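Local coordinates for protein Afp3 (Serratia entomophila, PDB 6RBN) that probably forms, together with Afp2, the contractile sheath around the inner tube of the anti-feeding prophage, a phage-tail-like injection particle, at residues 5-8 against 9-13; 299-302 against 303-307; 338-342 against 343-347; 416-419 against 420-424. All blocks are in the same frame, centred on the assembly; numbering follows the deposited sequence.

Contact 1. Residues 5-8 against 9-13; sequences TSVP and GVYIE
T5 lays its methyl group over one face of the Y11 ring, a CH-pi contact in which CG2 of T5 stands 4.1 Å from the centroid of the Y11 ring. The methyl lies 24° off the ring normal, nearer the rim than the middle, and its closest ring carbon is CE2 of Y11 at 3.8 Å. CB of T5 follows the same side of the ring, 3.7 Å from CE2 of Y11. The torsion of T5 explains the overlap: with chi1 at 63° its hydroxyl sits between the backbone N and the carbonyl carbon, and CG2, opposite the carbonyl carbon, is left to meet the tyrosine. At the far end of the ring the phenol oxygen takes two weak hydrogen bonds from consecutive amides, S6 N to Y11 OH at 2.9 Å and V7 N to Y11 OH at 2.7 Å, both well bent. The chain bends round through P8 and G9, and the tyrosine spans the inside of the bend to residues four to six positions before it. The bend lies in an N-terminal arm, far from the centre of its own chain and packed on others, consistent with the linking arms of sheath proteins: V10 and Y11 pair in parallel with a strand of a neighbouring Afp3 subunit, and P8 packs on F272 of an Afp2 chain. V7 crosses the tyrosine at about a right angle, its CB 3.4 Å from OH of Y11. The carbonyl of V7 also borders the aromatic ring, its O atom 3.3 Å from CE2 of Y11.

Contact 2. Residues 299-302 against 303-307; sequences VSDV and SVRVT
D301 and R305 meet across a short loop that leaves strand 301-302, one of the two strands outermost within this chain in a three-stranded antiparallel sheet of the subtilisin-like part of the sheath protein. The charged contact is a loose one. OD1 of D301 and NH1 of R305 form a long salt bridge of 4.0 Å, with the carboxylate and guanidinium planes turned 70° apart, so the two groups do not pair flat against each other. R305 gets there by a bend at chi3 (68°), which folds its end back over the loop. The stronger polar partner of its guanidinium lies elsewhere, since NH2 bonds to the carbonyl of Q96 in an Afp2 chain; the link to D301 is secondary to this bond.

Among hydrogen bonds, D301 serves its neighbour: with CG anti to the D301 nitrogen (chi1 -165°), OD1 lies beside the next amide and takes a weak bond from V302 N. S303 OG bonds to the carbonyl of N210 next to strand 211-213. Apolar packing falls to V302, whose side chain lies on I322 and L330 of the following strands. Across the loop the same valine touches backbone, its CG2 methyl 3.4 Å from O of V304.

Contact 3. Residues 338-342 against 343-347; sequences QKDDD and DWRYI
R345 and D340 form the salt bridge of this loop, NH1 of the arginine lying 2.9 Å from OD1 of the aspartate. As a hydrogen bond it is weak, with an N-H...O angle of 129°. The two side chains run alongside each other in the same direction, yet their flat ends are nearly perpendicular, the carboxylate and guanidinium planes standing 82° apart. The bend of R345 at chi3 (-64°) turns the guanidinium back over the loop, and the carbonyl oxygen of D341 lies over one of its faces.

Next to this pair D341 and D343 lie side by side, pointing the same way. OD2 of D341 and OD2 of D343 come within 3.9 Å of each other, an approach of like charges that would probably raise the affinity of one or the other carboxylate for a proton. OD1 of D341 receives a weak bond from the amide of D342.

Outside the polar groups the contacts involve side-chain carbons: CB of R345 borders O of D341, and CG of K339 meets CB of W344 at 4.2 Å before the lysine chain leads its amine away. The loop as a whole links strand 329-332 to helix 347-364: Q338 rests on strand 204-207, Y346 occupies the N-cap of that helix, and the W344 indole reaches its first turns, in cation-pi contact with R350 and edge-to-face with F353.

Contact 4. Residues 416-419 against 420-424; sequences MTQD and EINQG
M416 and I421 make the close-packed side of helix 418-422, a short helix in the C-terminal domain of the sheath protein whose start carries a capping-box-like bond from the N-cap amide to the side chain three residues on. SD of M416 lies 3.7 Å from CD1 of I421, the two side chains crossing at about a right angle, and both rest on W377 of helix 374-392. CD1 of I421 also lies beside O of T417.

The capping interaction lies beside this core. T417 is the N-cap residue, and the side chain of E420 folds back so that its OE1 accepts a hydrogen bond from T417 N at 3.3 Å. The amide approaches from above the carboxylate plane, 60° out of it. With CG beside its own nitrogen (chi1 -70°) and the chain extended beyond, E420 slants across the threonine side chain, its CG 3.4 Å from OG1 of T417. The same threonine offers its carbonyl to the helix: E420 N bonds to T417 O at 2.9 Å, and I421 N adds a weaker bond to that oxygen.

The opposite character appears at Q418, D419, N422 and Q423, all exposed to solvent. Here much of what the side chains meet is backbone. N422 N reaches Q418 O in a weak helical bond, and CG of Q423 comes to 3.5 Å from O of D419.

Overall arrangement
The four contacts follow one another along the chain without interleaving, and none touches another. Contact 1 lies in the N-terminal arm, its centre about 43 Å from that of the chain, and joins a neighbouring Afp3 subunit. Contacts 2 and 3 are the nearest pair, with centres about 26 Å apart; the first leaves strand 301-302 of the subtilisin-like part, the second leads into helix 347-364. Contacts 3 and 4 share the C-terminal domain, about 35 Å between centres, whereas contacts 1 and 4 stand about 70 Å apart. All four have neighbours in Afp2 chains, consistent with a subunit whose short local contacts lie near surfaces shared with other chains of the sheath-tube complex.

Contact 1. Residues 5-8 against 9-13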
loop_
_atom_site.group_PDB
_atom_site.type_symbol
_atom_site.label_atom_id
_atom_site.label_comp_id
_atom_site.label_asym_id
_atom_site.label_seq_id
_atom_site.Cartn_x
_atom_site.Cartn_y
_atom_site.Cartn_z
ATOM N N THR D 5 30.627 -34.153 61.747
ATOM C CA THR D 5 31.473 -33.614 60.692
ATOM C C THR D 5 32.012 -32.250 61.104
ATOM O O THR D 5 31.240 -31.309 61.307
ATOM C CB THR D 5 30.684 -33.498 59.394
ATOM O OG1 THR D 5 29.604 -32.578 59.581
ATOM C CG2 THR D 5 30.121 -34.847 58.996
ATOM N N SER D 6 33.332 -32.143 61.227
ATOM C CA SER D 6 33.971 -30.867 61.513
ATOM C C SER D 6 35.095 -30.512 60.559
ATOM O O SER D 6 35.272 -29.325 60.269
ATOM C CB SER D 6 34.523 -30.852 62.945
ATOM O OG SER D 6 33.478 -30.955 63.892
ATOM N N VAL D 7 35.837 -31.484 60.043
ATOM C CA VAL D 7 36.910 -31.238 59.087
ATOM C C VAL D 7 36.239 -31.019 57.739
ATOM O O VAL D 7 35.317 -31.770 57.391
ATOM C CB VAL D 7 37.887 -32.422 59.051
ATOM C CG1 VAL D 7 39.073 -32.150 58.143
ATOM C CG2 VAL D 7 38.330 -32.770 60.438
ATOM N N PRO D 8 36.655 -30.039 56.940
ATOM C CA PRO D 8 35.944 -29.775 55.684
ATOM C C PRO D 8 36.300 -30.700 54.527
ATOM O O PRO D 8 36.083 -30.336 53.371
ATOM C CB PRO D 8 36.322 -28.322 55.373
ATOM C CG PRO D 8 37.606 -28.127 56.019
ATOM C CD PRO D 8 37.595 -28.953 57.264
ATOM N N GLY D 9 36.862 -31.872 54.796
ATOM C CA GLY D 9 37.183 -32.804 53.731
ATOM C C GLY D 9 36.034 -33.671 53.251
ATOM O O GLY D 9 34.911 -33.193 53.083
ATOM N N VAL D 10 36.324 -34.948 53.006
ATOM C CA VAL D 10 35.350 -35.932 52.540
ATOM C C VAL D 10 35.351 -37.095 53.523
ATOM O O VAL D 10 36.412 -37.632 53.851
ATOM C CB VAL D 10 35.676 -36.420 51.117
ATOM C CG1 VAL D 10 34.719 -37.500 50.680
ATOM C CG2 VAL D 10 35.646 -35.270 50.129
ATOM N N TYR D 11 34.168 -37.481 53.990
ATOM C CA TYR D 11 34.015 -38.523 54.994
ATOM C C TYR D 11 33.581 -39.835 54.353
ATOM O O TYR D 11 32.967 -39.852 53.286
ATOM C CB TYR D 11 32.993 -38.101 56.044
ATOM C CG TYR D 11 33.447 -36.944 56.891
ATOM C CD1 TYR D 11 34.237 -37.148 58.010
ATOM C CD2 TYR D 11 33.102 -35.640 56.558
ATOM C CE1 TYR D 11 34.657 -36.092 58.786
ATOM C CE2 TYR D 11 33.520 -34.576 57.327
ATOM C CZ TYR D 11 34.296 -34.810 58.440
ATOM O OH TYR D 11 34.717 -33.757 59.214
ATOM N N ILE D 12 33.902 -40.941 55.025
ATOM C CA ILE D 12 33.672 -42.286 54.505
ATOM C C ILE D 12 32.998 -43.125 55.583
ATOM O O ILE D 12 33.521 -43.245 56.697
ATOM C CB ILE D 12 34.979 -42.955 54.049
ATOM C CG1 ILE D 12 35.585 -42.223 52.850
ATOM C CG2 ILE D 12 34.735 -44.397 53.687
ATOM C CD1 ILE D 12 36.999 -42.626 52.537
ATOM N N GLU D 13 31.841 -43.700 55.254
ATOM C CA GLU D 13 31.187 -44.718 56.066
ATOM C C GLU D 13 31.059 -45.986 55.230
ATOM O O GLU D 13 31.107 -45.931 54.000
ATOM C CB GLU D 13 29.812 -44.247 56.544
ATOM C CG GLU D 13 29.863 -43.031 57.448
ATOM C CD GLU D 13 28.489 -42.607 57.922
ATOM O OE1 GLU D 13 27.493 -43.207 57.466
ATOM O OE2 GLU D 13 28.402 -41.677 58.748
#

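Contact 2. Residues 299-302 against 303-307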
loop_
_atom_site.group_PDB
_atom_site.type_symbol
_atom_site.label_atom_id
_atom_site.label_comp_id
_atom_site.label_asym_id
_atom_site.label_seq_id
_atom_site.Cartn_x
_atom_site.Cartn_y
_atom_site.Cartn_z
ATOM N N VAL D 299 8.847 -58.858 46.801
ATOM C CA VAL D 299 8.410 -60.168 47.273
ATOM C C VAL D 299 8.678 -61.310 46.299
ATOM O O VAL D 299 8.856 -61.099 45.095
ATOM C CB VAL D 299 6.914 -60.106 47.593
ATOM C CG1 VAL D 299 6.665 -59.112 48.689
ATOM C CG2 VAL D 299 6.148 -59.701 46.350
ATOM N N SER D 300 8.705 -62.534 46.828
ATOM C CA SER D 300 9.045 -63.722 46.054
ATOM C C SER D 300 7.826 -64.580 45.729
ATOM O O SER D 300 7.583 -64.892 44.559
ATOM C CB SER D 300 10.085 -64.552 46.814
ATOM O OG SER D 300 9.540 -65.066 48.016
ATOM N N ASP D 301 7.050 -64.969 46.739
ATOM C CA ASP D 301 5.979 -65.932 46.529
ATOM C C ASP D 301 4.820 -65.624 47.467
ATOM O O ASP D 301 5.011 -65.088 48.560
ATOM C CB ASP D 301 6.482 -67.364 46.752
ATOM C CG ASP D 301 5.539 -68.418 46.196
ATOM O OD1 ASP D 301 4.497 -68.059 45.608
ATOM O OD2 ASP D 301 5.843 -69.619 46.354
ATOM N N VAL D 302 3.615 -65.976 47.021
ATOM C CA VAL D 302 2.401 -65.835 47.818
ATOM C C VAL D 302 2.297 -66.986 48.805
ATOM O O VAL D 302 3.025 -67.978 48.700
ATOM C CB VAL D 302 1.148 -65.774 46.925
ATOM C CG1 VAL D 302 1.139 -64.504 46.114
ATOM C CG2 VAL D 302 1.106 -66.978 46.011
ATOM N N SER D 303 1.383 -66.866 49.770
ATOM C CA SER D 303 1.222 -67.912 50.772
ATOM C C SER D 303 0.376 -69.068 50.254
ATOM O O SER D 303 0.579 -70.217 50.660
ATOM C CB SER D 303 0.600 -67.332 52.038
ATOM O OG SER D 303 -0.731 -66.922 51.799
ATOM N N VAL D 304 -0.585 -68.787 49.378
ATOM C CA VAL D 304 -1.460 -69.800 48.799
ATOM C C VAL D 304 -1.425 -69.642 47.288
ATOM O O VAL D 304 -1.750 -68.568 46.767
ATOM C CB VAL D 304 -2.906 -69.685 49.312
ATOM C CG1 VAL D 304 -3.806 -70.652 48.569
ATOM C CG2 VAL D 304 -2.975 -69.954 50.802
ATOM N N ARG D 305 -1.037 -70.700 46.581
ATOM C CA ARG D 305 -1.060 -70.687 45.124
ATOM C C ARG D 305 -2.476 -71.006 44.665
ATOM O O ARG D 305 -2.962 -72.123 44.857
ATOM C CB ARG D 305 -0.053 -71.678 44.554
ATOM C CG ARG D 305 1.385 -71.331 44.886
ATOM C CD ARG D 305 2.336 -72.345 44.300
ATOM N NE ARG D 305 2.354 -72.281 42.844
ATOM C CZ ARG D 305 3.194 -71.527 42.148
ATOM N NH1 ARG D 305 4.092 -70.786 42.777
ATOM N NH2 ARG D 305 3.146 -71.523 40.823
ATOM N N VAL D 306 -3.135 -70.025 44.061
ATOM C CA VAL D 306 -4.559 -70.102 43.758
ATOM C C VAL D 306 -4.748 -70.638 42.345
ATOM O O VAL D 306 -4.149 -70.133 41.393
ATOM C CB VAL D 306 -5.222 -68.728 43.933
ATOM C CG1 VAL D 306 -6.664 -68.758 43.507
ATOM C CG2 VAL D 306 -5.119 -68.279 45.374
ATOM N N THR D 307 -5.586 -71.665 42.209
ATOM C CA THR D 307 -5.878 -72.260 40.915
ATOM C C THR D 307 -6.915 -71.428 40.165
ATOM O O THR D 307 -7.400 -70.406 40.650
ATOM C CB THR D 307 -6.384 -73.690 41.082
ATOM O OG1 THR D 307 -7.672 -73.668 41.706
ATOM C CG2 THR D 307 -5.453 -74.461 41.973
#

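Contact 3. Residues 338-342 against 343-347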
loop_
_atom_site.group_PDB
_atom_site.type_symbol
_atom_site.label_atom_id
_atom_site.label_comp_id
_atom_site.label_asym_id
_atom_site.label_seq_id
_atom_site.Cartn_x
_atom_site.Cartn_y
_atom_site.Cartn_z
ATOM N N GLN D 338 -16.496 -54.483 44.982
ATOM C CA GLN D 338 -17.519 -55.260 45.668
ATOM C C GLN D 338 -18.907 -55.084 45.074
ATOM O O GLN D 338 -19.783 -55.914 45.331
ATOM C CB GLN D 338 -17.557 -54.881 47.146
ATOM C CG GLN D 338 -16.387 -55.382 47.940
ATOM C CD GLN D 338 -16.394 -56.880 48.040
ATOM O OE1 GLN D 338 -15.556 -57.551 47.462
ATOM N NE2 GLN D 338 -17.362 -57.416 48.761
ATOM N N LYS D 339 -19.128 -54.031 44.294
ATOM C CA LYS D 339 -20.446 -53.779 43.731
ATOM C C LYS D 339 -20.672 -54.662 42.512
ATOM O O LYS D 339 -19.836 -54.713 41.607
ATOM C CB LYS D 339 -20.577 -52.307 43.356
ATOM C CG LYS D 339 -21.949 -51.898 42.887
ATOM C CD LYS D 339 -22.931 -51.881 44.037
ATOM C CE LYS D 339 -24.282 -51.357 43.598
ATOM N NZ LYS D 339 -25.267 -51.388 44.711
ATOM N N ASP D 340 -21.805 -55.358 42.484
ATOM C CA ASP D 340 -22.138 -56.265 41.395
ATOM C C ASP D 340 -22.955 -55.574 40.308
ATOM O O ASP D 340 -23.455 -56.235 39.392
ATOM C CB ASP D 340 -22.890 -57.479 41.948
ATOM C CG ASP D 340 -22.777 -58.708 41.058
ATOM O OD1 ASP D 340 -22.068 -58.647 40.032
ATOM O OD2 ASP D 340 -23.403 -59.737 41.385
ATOM N N ASP D 341 -23.107 -54.256 40.393
ATOM C CA ASP D 341 -23.852 -53.510 39.392
ATOM C C ASP D 341 -23.059 -53.448 38.091
ATOM O O ASP D 341 -21.838 -53.602 38.074
ATOM C CB ASP D 341 -24.150 -52.100 39.905
ATOM C CG ASP D 341 -25.239 -51.393 39.115
ATOM O OD1 ASP D 341 -25.785 -51.990 38.164
ATOM O OD2 ASP D 341 -25.551 -50.232 39.449
ATOM N N ASP D 342 -23.778 -53.231 36.989
ATOM C CA ASP D 342 -23.127 -53.120 35.689
ATOM C C ASP D 342 -22.357 -51.807 35.577
ATOM O O ASP D 342 -21.395 -51.703 34.810
ATOM C CB ASP D 342 -24.180 -53.232 34.587
ATOM C CG ASP D 342 -23.591 -53.574 33.233
ATOM O OD1 ASP D 342 -22.365 -53.782 33.128
ATOM O OD2 ASP D 342 -24.365 -53.641 32.256
ATOM N N ASP D 343 -22.762 -50.794 36.343
ATOM C CA ASP D 343 -22.088 -49.504 36.270
ATOM C C ASP D 343 -20.750 -49.524 36.994
ATOM O O ASP D 343 -19.722 -49.160 36.415
ATOM C CB ASP D 343 -22.983 -48.408 36.848
ATOM C CG ASP D 343 -24.180 -48.112 35.973
ATOM O OD1 ASP D 343 -24.078 -48.284 34.741
ATOM O OD2 ASP D 343 -25.227 -47.704 36.516
ATOM N N TRP D 344 -20.737 -49.945 38.254
ATOM C CA TRP D 344 -19.570 -49.794 39.114
ATOM C C TRP D 344 -18.894 -51.133 39.388
ATOM O O TRP D 344 -18.428 -51.398 40.495
ATOM C CB TRP D 344 -19.958 -49.119 40.424
ATOM C CG TRP D 344 -20.652 -47.820 40.208
ATOM C CD1 TRP D 344 -21.975 -47.567 40.388
ATOM C CD2 TRP D 344 -20.079 -46.612 39.697
ATOM N NE1 TRP D 344 -22.257 -46.266 40.061
ATOM C CE2 TRP D 344 -21.109 -45.657 39.629
ATOM C CE3 TRP D 344 -18.791 -46.239 39.304
ATOM C CZ2 TRP D 344 -20.895 -44.359 39.188
ATOM C CZ3 TRP D 344 -18.582 -44.947 38.868
ATOM C CH2 TRP D 344 -19.626 -44.025 38.814
ATOM N N ARG D 345 -18.831 -51.988 38.366
ATOM C CA ARG D 345 -18.253 -53.315 38.531
ATOM C C ARG D 345 -16.736 -53.267 38.629
ATOM O O ARG D 345 -16.140 -54.006 39.419
ATOM C CB ARG D 345 -18.674 -54.208 37.367
ATOM C CG ARG D 345 -18.272 -55.657 37.512
ATOM C CD ARG D 345 -18.730 -56.470 36.318
ATOM N NE ARG D 345 -20.184 -56.506 36.202
ATOM C CZ ARG D 345 -20.966 -57.359 36.855
ATOM N NH1 ARG D 345 -20.437 -58.254 37.678
ATOM N NH2 ARG D 345 -22.279 -57.319 36.687
ATOM N N TYR D 346 -16.094 -52.404 37.851
ATOM C CA TYR D 346 -14.649 -52.425 37.698
ATOM C C TYR D 346 -13.984 -51.332 38.521
ATOM O O TYR D 346 -14.571 -50.274 38.765
ATOM C CB TYR D 346 -14.260 -52.274 36.230
ATOM C CG TYR D 346 -14.688 -53.442 35.381
ATOM C CD1 TYR D 346 -13.972 -54.630 35.397
ATOM C CD2 TYR D 346 -15.800 -53.356 34.560
ATOM C CE1 TYR D 346 -14.358 -55.700 34.623
ATOM C CE2 TYR D 346 -16.194 -54.422 33.782
ATOM C CZ TYR D 346 -15.468 -55.590 33.818
ATOM O OH TYR D 346 -15.857 -56.657 33.043
ATOM N N ILE D 347 -12.757 -51.616 38.956
ATOM C CA ILE D 347 -11.940 -50.590 39.617
ATOM C C ILE D 347 -11.629 -49.386 38.736
ATOM O O ILE D 347 -11.805 -48.253 39.214
ATOM C CB ILE D 347 -10.687 -51.231 40.228
ATOM C CG1 ILE D 347 -11.074 -52.282 41.262
ATOM C CG2 ILE D 347 -9.805 -50.194 40.890
ATOM C CD1 ILE D 347 -9.917 -53.118 41.719
#

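Contact 4. Residues 416-419 against 420-424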
loop_
_atom_site.group_PDB
_atom_site.type_symbol
_atom_site.label_atom_id
_atom_site.label_comp_id
_atom_site.label_asym_id
_atom_site.label_seq_id
_atom_site.Cartn_x
_atom_site.Cartn_y
_atom_site.Cartn_z
ATOM N N MET D 416 -32.356 -26.190 37.604
ATOM C CA MET D 416 -32.662 -25.421 38.802
ATOM C C MET D 416 -34.083 -24.889 38.745
ATOM O O MET D 416 -34.779 -25.015 37.736
ATOM C CB MET D 416 -31.699 -24.250 39.022
ATOM C CG MET D 416 -30.374 -24.627 39.638
ATOM S SD MET D 416 -29.426 -23.197 40.175
ATOM C CE MET D 416 -28.574 -22.725 38.688
ATOM N N THR D 417 -34.517 -24.340 39.873
ATOM C CA THR D 417 -35.720 -23.535 39.982
ATOM C C THR D 417 -35.348 -22.239 40.684
ATOM O O THR D 417 -34.314 -22.156 41.345
ATOM C CB THR D 417 -36.834 -24.247 40.763
ATOM O OG1 THR D 417 -36.377 -24.548 42.087
ATOM C CG2 THR D 417 -37.270 -25.527 40.067
ATOM N N GLN D 418 -36.215 -21.230 40.546
ATOM C CA GLN D 418 -35.934 -19.910 41.108
ATOM C C GLN D 418 -35.900 -19.932 42.633
ATOM O O GLN D 418 -35.171 -19.144 43.247
ATOM C CB GLN D 418 -36.970 -18.906 40.593
ATOM C CG GLN D 418 -36.758 -17.468 41.032
ATOM C CD GLN D 418 -35.416 -16.918 40.606
ATOM O OE1 GLN D 418 -34.501 -16.790 41.416
ATOM N NE2 GLN D 418 -35.295 -16.580 39.332
ATOM N N ASP D 419 -36.626 -20.860 43.260
ATOM C CA ASP D 419 -36.563 -21.015 44.706
ATOM C C ASP D 419 -35.216 -21.562 45.171
ATOM O O ASP D 419 -34.843 -21.360 46.330
ATOM C CB ASP D 419 -37.700 -21.926 45.177
ATOM C CG ASP D 419 -37.844 -21.954 46.686
ATOM O OD1 ASP D 419 -38.358 -20.970 47.257
ATOM O OD2 ASP D 419 -37.436 -22.960 47.305
ATOM N N GLU D 420 -34.467 -22.219 44.288
ATOM C CA GLU D 420 -33.164 -22.770 44.637
ATOM C C GLU D 420 -32.033 -21.767 44.485
ATOM O O GLU D 420 -31.037 -21.863 45.209
ATOM C CB GLU D 420 -32.882 -24.004 43.783
ATOM C CG GLU D 420 -33.758 -25.185 44.140
ATOM C CD GLU D 420 -33.611 -26.331 43.167
ATOM O OE1 GLU D 420 -32.979 -26.130 42.112
ATOM O OE2 GLU D 420 -34.126 -27.430 43.452
ATOM N N ILE D 421 -32.147 -20.814 43.554
ATOM C CA ILE D 421 -31.186 -19.717 43.498
ATOM C C ILE D 421 -31.308 -18.843 44.741
ATOM O O ILE D 421 -30.300 -18.413 45.316
ATOM C CB ILE D 421 -31.362 -18.906 42.197
ATOM C CG1 ILE D 421 -30.837 -19.682 40.990
ATOM C CG2 ILE D 421 -30.668 -17.557 42.256
ATOM C CD1 ILE D 421 -31.867 -20.376 40.185
ATOM N N ASN D 422 -32.541 -18.619 45.206
ATOM C CA ASN D 422 -32.784 -17.706 46.317
ATOM C C ASN D 422 -32.233 -18.235 47.633
ATOM O O ASN D 422 -31.908 -17.446 48.526
ATOM C CB ASN D 422 -34.279 -17.431 46.446
ATOM C CG ASN D 422 -34.824 -16.634 45.288
ATOM O OD1 ASN D 422 -34.186 -15.696 44.813
ATOM N ND2 ASN D 422 -36.010 -16.998 44.824
ATOM N N GLN D 423 -32.111 -19.551 47.776
ATOM C CA GLN D 423 -31.454 -20.126 48.937
ATOM C C GLN D 423 -29.964 -20.357 48.710
ATOM O O GLN D 423 -29.308 -20.978 49.550
ATOM C CB GLN D 423 -32.156 -21.421 49.355
ATOM C CG GLN D 423 -32.159 -22.518 48.325
ATOM C CD GLN D 423 -33.006 -23.695 48.765
ATOM O OE1 GLN D 423 -33.562 -23.694 49.862
ATOM N NE2 GLN D 423 -33.111 -24.704 47.913
ATOM N N GLY D 424 -29.423 -19.869 47.596
ATOM C CA GLY D 424 -27.992 -19.692 47.440
ATOM C C GLY D 424 -27.200 -20.867 46.911
ATOM O O GLY D 424 -26.068 -21.086 47.349
#